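Local atomic coordinates of putative xanthine dehydrogenase YAGS fad-binding subunit (Escherichia coli, PDB entry 5G5G), a protein that binds the molybdenum centre and pterin cytosine dinucleotide as a subunit of a periplasmic aldehyde oxidase, and so probably carries out aldehyde oxidation. Residues Asp184-Met190 with Asp655-Val661; Thr631-Gly635 with Pro662-Pro668; Ser308-Pro312 with Thr340-Gly346; Ala178-Pro183 with Arg715-Ile719. All coordinates share one frame; numbering follows the deposited sequence. Where two conformers were deposited one is given.

Contact 1 of 4, residues Asp184-Met190 with Asp655-Val661; sequences DQSHMAM and DMAGYEV
The Tyr659 ring has Ser186 CB over one face, displaced toward the rim and 15° from the ring normal, while Asp184 O lies near the ring plane at an edge. Met188 meets the same ring obliquely and makes a Met-aromatic contact, with SD 4.5 Å from the ring centroid and CG 3.5 Å from Tyr659 CD1. The two loops involved belong to the two molybdopterin cofactor-binding family regions, so the contact fastens one region to the other in a buried place where another protein chain also packs. The polar tie is Ser186 N donating to Tyr659 OH at 3.0 Å and an almost straight 172°. That hydroxyl is also hydrogen-bonded to Glu640, which together with Ser186 fixes the position of the phenol end. Setting CG opposite the backbone N (chi1 -178°) sends the Tyr659 ring across to the other loop. A leucine in place of Tyr659 would probably leave Ser186 N without its acceptor and Glu640 without its hydroxyl partner. The loop carrying the tyrosine is shaped by an Asx motif: Asp655 OD1 accepts from Ala657 N, which closes an Asx turn, and from Gly658 N. Farther along, Met190 touches the iron-sulfur cluster. The bent Met188 chain folds back over this turn, and its CE ends 3.5 Å from Asp655 O.

Contact 2 of 4, residues Thr631-Gly635 with Pro662-Pro668; sequences TMGMG and PVHADIP
At chi1 -57°, Thr631 holds its CG2 methyl opposite the backbone N and sends it toward the 662-668 loop, where it meets Pro662 CB at 3.8 Å. Ile667, with CG1 opposite its carbonyl carbon (chi1 -50°) and the chain turned at chi2, brings CD1 to the same methyl, also at 3.8 Å, so that both meet it from the side of the loop. Thr631 OG1, beside the backbone N, bonds to Ile627 O one turn earlier in its helix and to Gln670. The side chains of Thr631 and Pro662 run past one another in opposite directions, which sets Pro662 CG 3.4 Å from Thr631 O. That carbonyl is already engaged by Gly635 N in the helical bond, and the proline ring lies against this turn. Helix 619-638 is thereby packed against the loop leading into strand 669-674. Met634 was modelled in two conformers; in the one given, it reaches over Asp666 toward Pro668, a less certain part of the interface. The loop is braced internally by Val663 N, which donates to Asp666 OD2 at 2.8 Å and 175°; two other protein chains also reach it, one of them touching Ile667 and Thr631. With no hydrogen bond between the two segments, their pairing rests on van der Waals packing, largely of apolar groups; Thr631 OG1 and the Asp666 carboxylate find their hydrogen-bond partners other than across it.

Contact 3 of 4, residues Ser308-Pro312 with Thr340-Gly346; sequences SGNLP and TLDLPEG
The amide of Asn310 grips the backbone of Gly346 with both its ends: ND2 donates to Gly346 O at 2.9 Å and 169°, and OD1 accepts from Gly346 N at 2.9 Å. The bond from ND2 leaves in the amide plane but meets the glycine carbonyl from above its own plane. OD1 accepts a second time, from Leu311 N within its own segment, so three bonds within the two segments hold this amide against rotation. Beside it, Asn310 O takes the hydrogen of Leu341 N at 2.9 Å, with the donor well above the carbonyl plane. Leu341 CD1 packs directly on Gly309 CA at 3.8 Å. Asn310 and Thr340 form a parallel beta bridge where strands 299-310 and 331-340, neighbours in a mixed sheet, come to their ends; beyond it the chain of 340-346 curls round the end of the first strand. In the bowl of that curl sits Leu311, whose CD2 lies 3.4 Å from Leu343 O and whose CD1 reaches Glu345 CB at 4.1 Å. Outside this layer, Asn310 ND2 also bonds to Thr315 O. Asp342 accepts from Ala140 N, and Glu345 is held by Asn347 and by the backbone of Thr96 and Ala97. Just past Gly346 the chain enters Ala348, Met349 and Arg350, which line the pocket of the molybdenum ion.

Contact 4 of 4, residues Ala178-Pro183 with Arg715-Ile719; sequences ATYTTP and RDYPI
A water joins the two segments, donating to Tyr717 O at 2.7 Å and hydrogen-bonding to Thr181 OG1 at 2.8 Å. Next to it the backbones form a single beta bridge, by which the 715-719 loop, running nearly the same way as its partner, joins strand 174-182 at the margin of its sheet. Thr181 makes both bonds of this bridge: its N donates to Arg715 O at 2.9 Å, and its O accepts from Tyr717 N at 3.0 Å and 170°, so that Asp716 is straddled. On one side of the bridge the Arg715 chain, extended from CG to NE, crosses the Tyr180 ring obliquely. Arg715 CB comes within 3.5 Å of Tyr180 CD2, and Tyr180 CE2 sits at the edge of the guanidinium, whose plane is 65° from that of the ring; the two are crossed and not stacked. Glu367, on helix 354-372, takes the salt bridge of Arg715 NH2 and the hydrogen bond of Tyr180 OH on its two oxygens, and so ties both side chains to the helix. A valine in place of Tyr180 would probably leave one oxygen of Glu367 without its mate and the Arg715 chain without the ring it packs on. The Tyr717 ring takes Thr181 O at its edge and sends its hydroxyl to Met359 O. The peptide between Tyr717 and Pro718 is cis, and Pro183 CD lies 3.6 Å from its carbonyl oxygen, Tyr717 O.

From the N terminus, residues 178-183 open the longest loop, closed only at 715-719 by contact 4, which brings the C-terminal tail to the margin of a five-stranded sheet. The chain passes directly into 184-190, so contact 1 is nested just inside it. Contact 3, a short closure between 308-312 and 340-346 at another part of that sheet, lies within both loops. Helix 619-638 then supplies 631-635, inside the loop of contact 1, while its partner 662-668 follows 655-661 without a break; contacts 1 and 2 therefore cross, though both remain within contact 4. Together they tie the two molybdopterin-binding regions, that helix and the C-terminal tail.

Contact 1 of 4, residues Asp184-Met190 with Asp655-Val661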
loop_
_atom_site.group_PDB
_atom_site.type_symbol
_atom_site.label_atom_id
_atom_site.label_comp_id
_atom_site.label_asym_id
_atom_site.label_seq_id
_atom_site.Cartn_x
_atom_site.Cartn_y
_atom_site.Cartn_z
ATOM N N ASP C 184 3.545 -0.286 -14.760
ATOM C CA ASP C 184 4.274 0.406 -13.744
ATOM C C ASP C 184 3.613 0.143 -12.382
ATOM O O ASP C 184 2.360 0.084 -12.256
ATOM C CB ASP C 184 4.312 1.907 -14.062
ATOM C CG ASP C 184 4.949 2.189 -15.398
ATOM O OD1 ASP C 184 6.182 2.125 -15.453
ATOM O OD2 ASP C 184 4.181 2.488 -16.366
ATOM N N GLN C 185 4.432 -0.109 -11.370
ATOM C CA GLN C 185 3.923 -0.359 -10.013
ATOM C C GLN C 185 4.584 0.571 -9.011
ATOM O O GLN C 185 5.721 1.055 -9.213
ATOM C CB GLN C 185 4.101 -1.850 -9.580
ATOM C CG GLN C 185 3.421 -2.817 -10.535
ATOM C CD GLN C 185 3.818 -4.283 -10.326
ATOM O OE1 GLN C 185 4.853 -4.582 -9.756
ATOM N NE2 GLN C 185 2.998 -5.206 -10.879
ATOM N N SER C 186 3.935 0.688 -7.867
ATOM C CA SER C 186 4.339 1.636 -6.830
ATOM C C SER C 186 4.506 0.979 -5.475
ATOM O O SER C 186 3.708 0.131 -5.083
ATOM C CB SER C 186 3.287 2.795 -6.754
ATOM O OG SER C 186 3.842 3.958 -6.166
ATOM N N HIS C 187 5.468 1.470 -4.673
ATOM C CA HIS C 187 5.773 0.794 -3.407
ATOM C C HIS C 187 4.647 0.911 -2.386
ATOM O O HIS C 187 4.274 -0.047 -1.708
ATOM C CB HIS C 187 7.066 1.313 -2.813
ATOM C CG HIS C 187 8.154 1.402 -3.817
ATOM N ND1 HIS C 187 8.308 2.510 -4.645
ATOM C CD2 HIS C 187 9.109 0.521 -4.171
ATOM C CE1 HIS C 187 9.308 2.285 -5.462
ATOM N NE2 HIS C 187 9.818 1.091 -5.189
ATOM N N MET C 188 4.107 2.127 -2.301
ATOM C CA MET C 188 3.050 2.438 -1.358
ATOM C C MET C 188 3.405 2.047 0.072
ATOM O O MET C 188 2.564 1.587 0.847
ATOM C CB MET C 188 1.720 1.773 -1.739
ATOM C CG MET C 188 1.299 1.944 -3.183
ATOM S SD MET C 188 0.849 3.624 -3.640
ATOM C CE MET C 188 -0.620 3.858 -2.826
ATOM N N ALA C 189 4.663 2.253 0.469
ATOM C CA ALA C 189 5.036 1.988 1.863
ATOM C C ALA C 189 4.206 2.878 2.760
ATOM O O ALA C 189 3.976 4.053 2.425
ATOM C CB ALA C 189 6.524 2.260 2.093
ATOM N N MET C 190 3.742 2.327 3.881
ATOM C CA MET C 190 2.710 3.024 4.648
ATOM C C MET C 190 3.258 4.270 5.297
ATOM O O MET C 190 2.497 5.185 5.522
ATOM C CB MET C 190 2.069 2.097 5.659
ATOM C CG MET C 190 0.714 2.575 6.175
ATOM S SD MET C 190 -0.539 2.874 4.918
ATOM C CE MET C 190 -0.459 1.381 3.997
ATOM N N ASP C 655 -2.524 8.069 -5.610
ATOM C CA ASP C 655 -2.736 8.097 -4.187
ATOM C C ASP C 655 -3.112 6.704 -3.701
ATOM O O ASP C 655 -3.081 5.736 -4.488
ATOM C CB ASP C 655 -3.712 9.203 -3.790
ATOM C CG ASP C 655 -5.117 8.968 -4.300
ATOM O OD1 ASP C 655 -5.606 7.810 -4.289
ATOM O OD2 ASP C 655 -5.721 9.951 -4.741
ATOM N N MET C 656 -3.416 6.616 -2.409
ATOM C CA MET C 656 -3.609 5.362 -1.699
ATOM C C MET C 656 -5.062 4.854 -1.849
ATOM O O MET C 656 -5.358 3.782 -1.324
ATOM C CB MET C 656 -3.137 5.580 -0.243
ATOM C CG MET C 656 -3.227 4.466 0.784
ATOM S SD MET C 656 -2.179 3.000 0.478
ATOM C CE MET C 656 -0.567 3.577 1.050
ATOM N N ALA C 657 -5.930 5.590 -2.571
ATOM C CA ALA C 657 -7.261 5.098 -3.005
ATOM C C ALA C 657 -7.225 4.715 -4.488
ATOM O O ALA C 657 -7.682 3.616 -4.856
ATOM C CB ALA C 657 -8.338 6.138 -2.769
ATOM N N GLY C 658 -6.633 5.566 -5.332
ATOM C CA GLY C 658 -6.576 5.278 -6.756
ATOM C C GLY C 658 -5.707 4.066 -7.155
ATOM O O GLY C 658 -6.029 3.336 -8.123
ATOM N N TYR C 659 -4.560 3.927 -6.499
ATOM C CA TYR C 659 -3.655 2.781 -6.725
ATOM C C TYR C 659 -4.005 1.775 -5.675
ATOM O O TYR C 659 -3.758 2.015 -4.479
ATOM C CB TYR C 659 -2.213 3.218 -6.617
ATOM C CG TYR C 659 -1.219 2.060 -6.891
ATOM C CD1 TYR C 659 -0.810 1.183 -5.861
ATOM C CD2 TYR C 659 -0.724 1.850 -8.167
ATOM C CE1 TYR C 659 0.101 0.157 -6.104
ATOM C CE2 TYR C 659 0.176 0.867 -8.426
ATOM C CZ TYR C 659 0.601 0.013 -7.389
ATOM O OH TYR C 659 1.506 -0.998 -7.656
ATOM N N GLU C 660 -4.561 0.635 -6.093
ATOM C CA GLU C 660 -5.222 -0.239 -5.160
ATOM C C GLU C 660 -4.319 -1.360 -4.738
ATOM O O GLU C 660 -3.876 -2.151 -5.579
ATOM C CB GLU C 660 -6.526 -0.811 -5.723
ATOM C CG GLU C 660 -7.552 0.236 -6.050
ATOM C CD GLU C 660 -8.842 -0.354 -6.619
ATOM O OE1 GLU C 660 -8.948 -1.599 -6.763
ATOM O OE2 GLU C 660 -9.751 0.427 -6.943
ATOM N N VAL C 661 -4.091 -1.436 -3.424
ATOM C CA VAL C 661 -3.377 -2.538 -2.798
ATOM C C VAL C 661 -4.336 -3.401 -2.033
ATOM O O VAL C 661 -5.444 -2.996 -1.742
ATOM C CB VAL C 661 -2.236 -2.075 -1.883
ATOM C CG1 VAL C 661 -1.289 -1.208 -2.696
ATOM C CG2 VAL C 661 -2.755 -1.383 -0.608
#

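Contact 2 of 4, residues Thr631-Gly635 with Pro662-Pro668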
loop_
_atom_site.group_PDB
_atom_site.type_symbol
_atom_site.label_atom_id
_atom_site.label_comp_id
_atom_site.label_asym_id
_atom_site.label_seq_id
_atom_site.Cartn_x
_atom_site.Cartn_y
_atom_site.Cartn_z
ATOM N N THR C 631 0.797 -11.450 -0.336
ATOM C CA THR C 631 -0.140 -10.362 -0.438
ATOM C C THR C 631 0.240 -9.342 -1.497
ATOM O O THR C 631 -0.605 -8.949 -2.318
ATOM C CB THR C 631 -0.282 -9.728 0.969
ATOM O OG1 THR C 631 -0.699 -10.778 1.881
ATOM C CG2 THR C 631 -1.276 -8.598 0.899
ATOM N N MET C 632 1.515 -8.956 -1.556
ATOM C CA MET C 632 1.958 -8.005 -2.573
ATOM C C MET C 632 1.855 -8.601 -3.995
ATOM O O MET C 632 1.508 -7.898 -4.956
ATOM C CB MET C 632 3.384 -7.563 -2.232
ATOM C CG MET C 632 3.883 -6.432 -3.050
ATOM S SD MET C 632 5.411 -5.779 -2.274
ATOM C CE MET C 632 4.797 -4.798 -0.951
ATOM N N GLY C 633 2.063 -9.904 -4.105
ATOM C CA GLY C 633 1.840 -10.607 -5.355
ATOM C C GLY C 633 0.379 -10.695 -5.763
ATOM O O GLY C 633 0.048 -10.695 -6.964
ATOM N N MET C 634 -0.501 -10.852 -4.793
ATOM C CA MET C 634 -1.945 -10.753 -5.067
ATOM C C MET C 634 -2.242 -9.375 -5.665
ATOM O O MET C 634 -3.029 -9.263 -6.625
ATOM C CB MET C 634 -2.793 -10.988 -3.826
ATOM C CG MET C 634 -4.250 -11.298 -4.152
ATOM S SD MET C 634 -5.378 -11.209 -2.767
ATOM C CE MET C 634 -4.661 -12.412 -1.668
ATOM N N GLY C 635 -1.644 -8.336 -5.085
ATOM C CA GLY C 635 -1.819 -6.975 -5.620
ATOM C C GLY C 635 -1.441 -6.864 -7.096
ATOM O O GLY C 635 -2.214 -6.392 -7.958
ATOM N N PRO C 662 -3.956 -4.646 -1.715
ATOM C CA PRO C 662 -4.911 -5.530 -1.078
ATOM C C PRO C 662 -5.305 -5.061 0.324
ATOM O O PRO C 662 -4.494 -4.475 1.001
ATOM C CB PRO C 662 -4.129 -6.823 -0.946
ATOM C CG PRO C 662 -3.240 -6.805 -2.156
ATOM C CD PRO C 662 -2.772 -5.390 -2.163
ATOM N N VAL C 663 -6.555 -5.313 0.666
ATOM C CA VAL C 663 -7.120 -4.967 1.953
ATOM C C VAL C 663 -7.458 -6.262 2.716
ATOM O O VAL C 663 -7.443 -7.387 2.140
ATOM C CB VAL C 663 -8.391 -4.086 1.825
ATOM C CG1 VAL C 663 -8.046 -2.732 1.195
ATOM C CG2 VAL C 663 -9.488 -4.815 1.041
ATOM N N HIS C 664 -7.792 -6.111 3.995
ATOM C CA HIS C 664 -8.104 -7.295 4.819
ATOM C C HIS C 664 -9.036 -8.290 4.153
ATOM O O HIS C 664 -8.734 -9.501 4.119
ATOM C CB HIS C 664 -8.704 -6.930 6.147
ATOM C CG HIS C 664 -7.731 -6.647 7.233
ATOM N ND1 HIS C 664 -7.252 -7.648 8.054
ATOM C CD2 HIS C 664 -7.264 -5.471 7.754
ATOM C CE1 HIS C 664 -6.520 -7.107 9.014
ATOM N NE2 HIS C 664 -6.523 -5.781 8.867
ATOM N N ALA C 665 -10.128 -7.783 3.578
ATOM C CA ALA C 665 -11.147 -8.597 2.953
ATOM C C ALA C 665 -10.654 -9.436 1.745
ATOM O O ALA C 665 -11.307 -10.395 1.370
ATOM C CB ALA C 665 -12.334 -7.752 2.575
ATOM N N ASP C 666 -9.571 -9.029 1.117
ATOM C CA ASP C 666 -8.966 -9.750 0.003
ATOM C C ASP C 666 -8.184 -11.020 0.429
ATOM O O ASP C 666 -7.865 -11.835 -0.429
ATOM C CB ASP C 666 -7.946 -8.843 -0.715
ATOM C CG ASP C 666 -8.593 -7.705 -1.467
ATOM O OD1 ASP C 666 -9.591 -7.976 -2.199
ATOM O OD2 ASP C 666 -8.115 -6.532 -1.311
ATOM N N ILE C 667 -7.861 -11.170 1.714
ATOM C CA ILE C 667 -6.809 -12.081 2.108
ATOM C C ILE C 667 -7.377 -13.427 2.462
ATOM O O ILE C 667 -8.207 -13.508 3.336
ATOM C CB ILE C 667 -5.997 -11.561 3.323
ATOM C CG1 ILE C 667 -5.551 -10.114 3.087
ATOM C CG2 ILE C 667 -4.777 -12.488 3.567
ATOM C CD1 ILE C 667 -4.773 -9.912 1.806
ATOM N N PRO C 668 -6.895 -14.498 1.805
ATOM C CA PRO C 668 -7.312 -15.861 2.053
ATOM C C PRO C 668 -6.442 -16.469 3.125
ATOM O O PRO C 668 -5.542 -15.805 3.714
ATOM C CB PRO C 668 -7.031 -16.544 0.739
ATOM C CG PRO C 668 -5.799 -15.896 0.284
ATOM C CD PRO C 668 -5.886 -14.449 0.745
#

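Contact 3 of 4, residues Ser308-Pro312 with Thr340-Gly346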
loop_
_atom_site.group_PDB
_atom_site.type_symbol
_atom_site.label_atom_id
_atom_site.label_comp_id
_atom_site.label_asym_id
_atom_site.label_seq_id
_atom_site.Cartn_x
_atom_site.Cartn_y
_atom_site.Cartn_z
ATOM N N SER C 308 11.641 -2.328 -21.380
ATOM C CA SER C 308 11.189 -1.417 -20.321
ATOM C C SER C 308 11.763 -0.055 -20.694
ATOM O O SER C 308 12.625 0.036 -21.591
ATOM C CB SER C 308 11.684 -1.855 -18.913
ATOM O OG SER C 308 13.111 -1.659 -18.776
ATOM N N GLY C 309 11.309 0.969 -20.018
ATOM C CA GLY C 309 11.772 2.308 -20.291
ATOM C C GLY C 309 12.191 3.070 -19.051
ATOM O O GLY C 309 11.823 2.712 -17.922
ATOM N N ASN C 310 12.988 4.101 -19.262
ATOM C CA ASN C 310 13.385 4.952 -18.153
ATOM C C ASN C 310 13.903 6.279 -18.655
ATOM O O ASN C 310 14.110 6.484 -19.879
ATOM C CB ASN C 310 14.486 4.241 -17.296
ATOM C CG ASN C 310 14.320 4.487 -15.827
ATOM O OD1 ASN C 310 13.843 5.560 -15.420
ATOM N ND2 ASN C 310 14.717 3.520 -15.014
ATOM N N LEU C 311 14.195 7.165 -17.698
ATOM C CA LEU C 311 14.812 8.433 -17.995
ATOM C C LEU C 311 16.210 8.124 -18.518
ATOM O O LEU C 311 16.724 7.047 -18.207
ATOM C CB LEU C 311 14.938 9.264 -16.718
ATOM C CG LEU C 311 13.612 9.752 -16.166
ATOM C CD1 LEU C 311 13.825 10.319 -14.782
ATOM C CD2 LEU C 311 13.015 10.825 -17.052
ATOM N N PRO C 312 16.818 9.032 -19.292
ATOM C CA PRO C 312 18.186 8.766 -19.782
ATOM C C PRO C 312 19.188 8.398 -18.664
ATOM O O PRO C 312 19.260 9.087 -17.632
ATOM C CB PRO C 312 18.600 10.095 -20.386
ATOM C CG PRO C 312 17.331 10.728 -20.837
ATOM C CD PRO C 312 16.350 10.361 -19.735
ATOM N N THR C 340 13.748 5.064 -23.944
ATOM C CA THR C 340 13.748 6.310 -23.184
ATOM C C THR C 340 12.318 6.796 -22.974
ATOM O O THR C 340 11.607 7.047 -23.935
ATOM C CB THR C 340 14.610 7.350 -23.895
ATOM O OG1 THR C 340 15.932 6.823 -23.903
ATOM C CG2 THR C 340 14.617 8.674 -23.122
ATOM N N LEU C 341 11.930 6.947 -21.711
ATOM C CA LEU C 341 10.603 7.464 -21.372
ATOM C C LEU C 341 10.786 8.590 -20.381
ATOM O O LEU C 341 11.590 8.447 -19.477
ATOM C CB LEU C 341 9.674 6.405 -20.765
ATOM C CG LEU C 341 9.300 5.143 -21.602
ATOM C CD1 LEU C 341 8.480 4.169 -20.777
ATOM C CD2 LEU C 341 8.544 5.572 -22.860
ATOM N N ASP C 342 9.958 9.632 -20.522
ATOM C CA ASP C 342 10.001 10.810 -19.682
ATOM C C ASP C 342 8.990 10.756 -18.559
ATOM O O ASP C 342 8.548 11.784 -18.066
ATOM C CB ASP C 342 9.766 12.049 -20.563
ATOM C CG ASP C 342 10.841 12.200 -21.607
ATOM O OD1 ASP C 342 11.980 12.437 -21.166
ATOM O OD2 ASP C 342 10.562 11.995 -22.838
ATOM N N LEU C 343 8.559 9.560 -18.189
ATOM C CA LEU C 343 7.825 9.340 -16.966
ATOM C C LEU C 343 8.780 9.492 -15.775
ATOM O O LEU C 343 9.988 9.641 -15.954
ATOM C CB LEU C 343 7.245 7.942 -16.983
ATOM C CG LEU C 343 6.110 7.682 -17.968
ATOM C CD1 LEU C 343 5.844 6.196 -18.091
ATOM C CD2 LEU C 343 4.835 8.405 -17.557
ATOM N N PRO C 344 8.244 9.462 -14.542
ATOM C CA PRO C 344 9.124 9.470 -13.380
ATOM C C PRO C 344 10.156 8.316 -13.412
ATOM O O PRO C 344 10.001 7.364 -14.230
ATOM C CB PRO C 344 8.141 9.346 -12.219
ATOM C CG PRO C 344 6.928 10.117 -12.727
ATOM C CD PRO C 344 6.823 9.594 -14.146
ATOM N N GLU C 345 11.180 8.439 -12.589
ATOM C CA GLU C 345 12.289 7.476 -12.565
ATOM C C GLU C 345 11.790 6.069 -12.231
ATOM O O GLU C 345 11.219 5.839 -11.172
ATOM C CB GLU C 345 13.332 7.850 -11.503
ATOM C CG GLU C 345 14.603 7.009 -11.502
ATOM C CD GLU C 345 15.554 7.445 -10.414
ATOM O OE1 GLU C 345 16.035 8.607 -10.462
ATOM O OE2 GLU C 345 15.848 6.619 -9.534
ATOM N N GLY C 346 12.108 5.122 -13.101
ATOM C CA GLY C 346 11.934 3.724 -12.832
ATOM C C GLY C 346 13.084 3.227 -11.977
ATOM O O GLY C 346 14.249 3.605 -12.174
#

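Contact 4 of 4, residues Ala178-Pro183 with Arg715-Ile719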
loop_
_atom_site.group_PDB
_atom_site.type_symbol
_atom_site.label_atom_id
_atom_site.label_comp_id
_atom_site.label_asym_id
_atom_site.label_seq_id
_atom_site.Cartn_x
_atom_site.Cartn_y
_atom_site.Cartn_z
ATOM N N ALA C 178 4.597 -16.018 -27.254
ATOM C CA ALA C 178 3.587 -15.225 -26.577
ATOM C C ALA C 178 4.213 -13.983 -26.040
ATOM O O ALA C 178 5.421 -13.979 -25.780
ATOM C CB ALA C 178 2.931 -15.986 -25.427
ATOM N N THR C 179 3.392 -12.943 -25.900
ATOM C CA THR C 179 3.828 -11.644 -25.399
ATOM C C THR C 179 3.027 -11.344 -24.161
ATOM O O THR C 179 1.828 -11.599 -24.120
ATOM C CB THR C 179 3.649 -10.545 -26.490
ATOM O OG1 THR C 179 4.459 -10.894 -27.629
ATOM C CG2 THR C 179 4.019 -9.139 -26.029
ATOM N N TYR C 180 3.697 -10.747 -23.185
ATOM C CA TYR C 180 3.126 -10.437 -21.872
ATOM C C TYR C 180 3.518 -9.001 -21.477
ATOM O O TYR C 180 4.547 -8.470 -21.878
ATOM C CB TYR C 180 3.606 -11.396 -20.774
ATOM C CG TYR C 180 3.451 -12.846 -21.131
ATOM C CD1 TYR C 180 4.404 -13.495 -21.938
ATOM C CD2 TYR C 180 2.362 -13.576 -20.704
ATOM C CE1 TYR C 180 4.226 -14.817 -22.279
ATOM C CE2 TYR C 180 2.191 -14.904 -21.050
ATOM C CZ TYR C 180 3.134 -15.524 -21.828
ATOM O OH TYR C 180 2.948 -16.820 -22.257
ATOM N N THR C 181 2.633 -8.365 -20.732
ATOM C CA THR C 181 2.936 -7.046 -20.165
ATOM C C THR C 181 2.657 -6.997 -18.680
ATOM O O THR C 181 1.705 -7.632 -18.185
ATOM C CB THR C 181 2.205 -5.871 -20.865
ATOM O OG1 THR C 181 0.785 -5.989 -20.681
ATOM C CG2 THR C 181 2.486 -5.870 -22.327
ATOM N N THR C 182 3.471 -6.184 -18.023
ATOM C CA THR C 182 3.272 -5.764 -16.616
ATOM C C THR C 182 3.318 -4.243 -16.564
ATOM O O THR C 182 4.076 -3.620 -17.288
ATOM C CB THR C 182 4.303 -6.312 -15.684
ATOM O OG1 THR C 182 5.609 -5.800 -16.005
ATOM C CG2 THR C 182 4.351 -7.823 -15.797
ATOM N N PRO C 183 2.480 -3.656 -15.713
ATOM C CA PRO C 183 2.387 -2.222 -15.649
ATOM C C PRO C 183 3.440 -1.622 -14.717
ATOM O O PRO C 183 4.113 -2.342 -13.934
ATOM C CB PRO C 183 0.961 -2.017 -15.026
ATOM C CG PRO C 183 0.833 -3.141 -14.090
ATOM C CD PRO C 183 1.556 -4.295 -14.765
ATOM N N ARG C 715 -2.732 -12.020 -20.551
ATOM C CA ARG C 715 -1.272 -11.854 -20.549
ATOM C C ARG C 715 -0.816 -10.428 -20.256
ATOM O O ARG C 715 0.372 -10.155 -20.247
ATOM C CB ARG C 715 -0.720 -12.351 -21.893
ATOM C CG ARG C 715 -1.126 -13.762 -22.248
ATOM C CD ARG C 715 -0.385 -14.256 -23.468
ATOM N NE ARG C 715 -0.780 -15.612 -23.763
ATOM C CZ ARG C 715 -1.883 -15.957 -24.421
ATOM N NH1 ARG C 715 -2.686 -15.034 -24.950
ATOM N NH2 ARG C 715 -2.139 -17.240 -24.624
ATOM N N ASP C 716 -1.769 -9.525 -20.053
ATOM C CA ASP C 716 -1.518 -8.144 -19.655
ATOM C C ASP C 716 -2.059 -7.955 -18.228
ATOM O O ASP C 716 -3.262 -7.978 -17.981
ATOM C CB ASP C 716 -2.102 -7.113 -20.646
ATOM C CG ASP C 716 -3.600 -7.206 -20.788
ATOM O OD1 ASP C 716 -4.070 -8.307 -21.136
ATOM O OD2 ASP C 716 -4.306 -6.183 -20.561
ATOM N N TYR C 717 -1.148 -7.851 -17.283
ATOM C CA TYR C 717 -1.536 -7.694 -15.874
ATOM C C TYR C 717 -1.944 -6.238 -15.596
ATOM O O TYR C 717 -1.503 -5.341 -16.320
ATOM C CB TYR C 717 -0.361 -8.019 -15.006
ATOM C CG TYR C 717 0.027 -9.458 -14.886
ATOM C CD1 TYR C 717 0.977 -10.037 -15.763
ATOM C CD2 TYR C 717 -0.455 -10.211 -13.860
ATOM C CE1 TYR C 717 1.397 -11.373 -15.597
ATOM C CE2 TYR C 717 -0.015 -11.505 -13.642
ATOM C CZ TYR C 717 0.908 -12.088 -14.505
ATOM O OH TYR C 717 1.319 -13.362 -14.220
ATOM N N PRO C 718 -2.752 -5.970 -14.553
ATOM C CA PRO C 718 -3.386 -6.960 -13.686
ATOM C C PRO C 718 -4.603 -7.596 -14.344
ATOM O O PRO C 718 -5.183 -7.043 -15.310
ATOM C CB PRO C 718 -3.809 -6.110 -12.455
ATOM C CG PRO C 718 -4.061 -4.749 -13.042
ATOM C CD PRO C 718 -3.118 -4.570 -14.177
ATOM N N ILE C 719 -5.004 -8.741 -13.802
ATOM C CA ILE C 719 -6.093 -9.515 -14.343
ATOM C C ILE C 719 -7.399 -9.106 -13.651
ATOM O O ILE C 719 -7.842 -9.715 -12.671
ATOM C CB ILE C 719 -5.798 -11.009 -14.246
ATOM C CG1 ILE C 719 -4.466 -11.341 -14.947
ATOM C CG2 ILE C 719 -6.908 -11.797 -14.932
ATOM C CD1 ILE C 719 -3.978 -12.757 -14.717
HETATM O O HOH W 1 0.317 -4.695 -18.267
#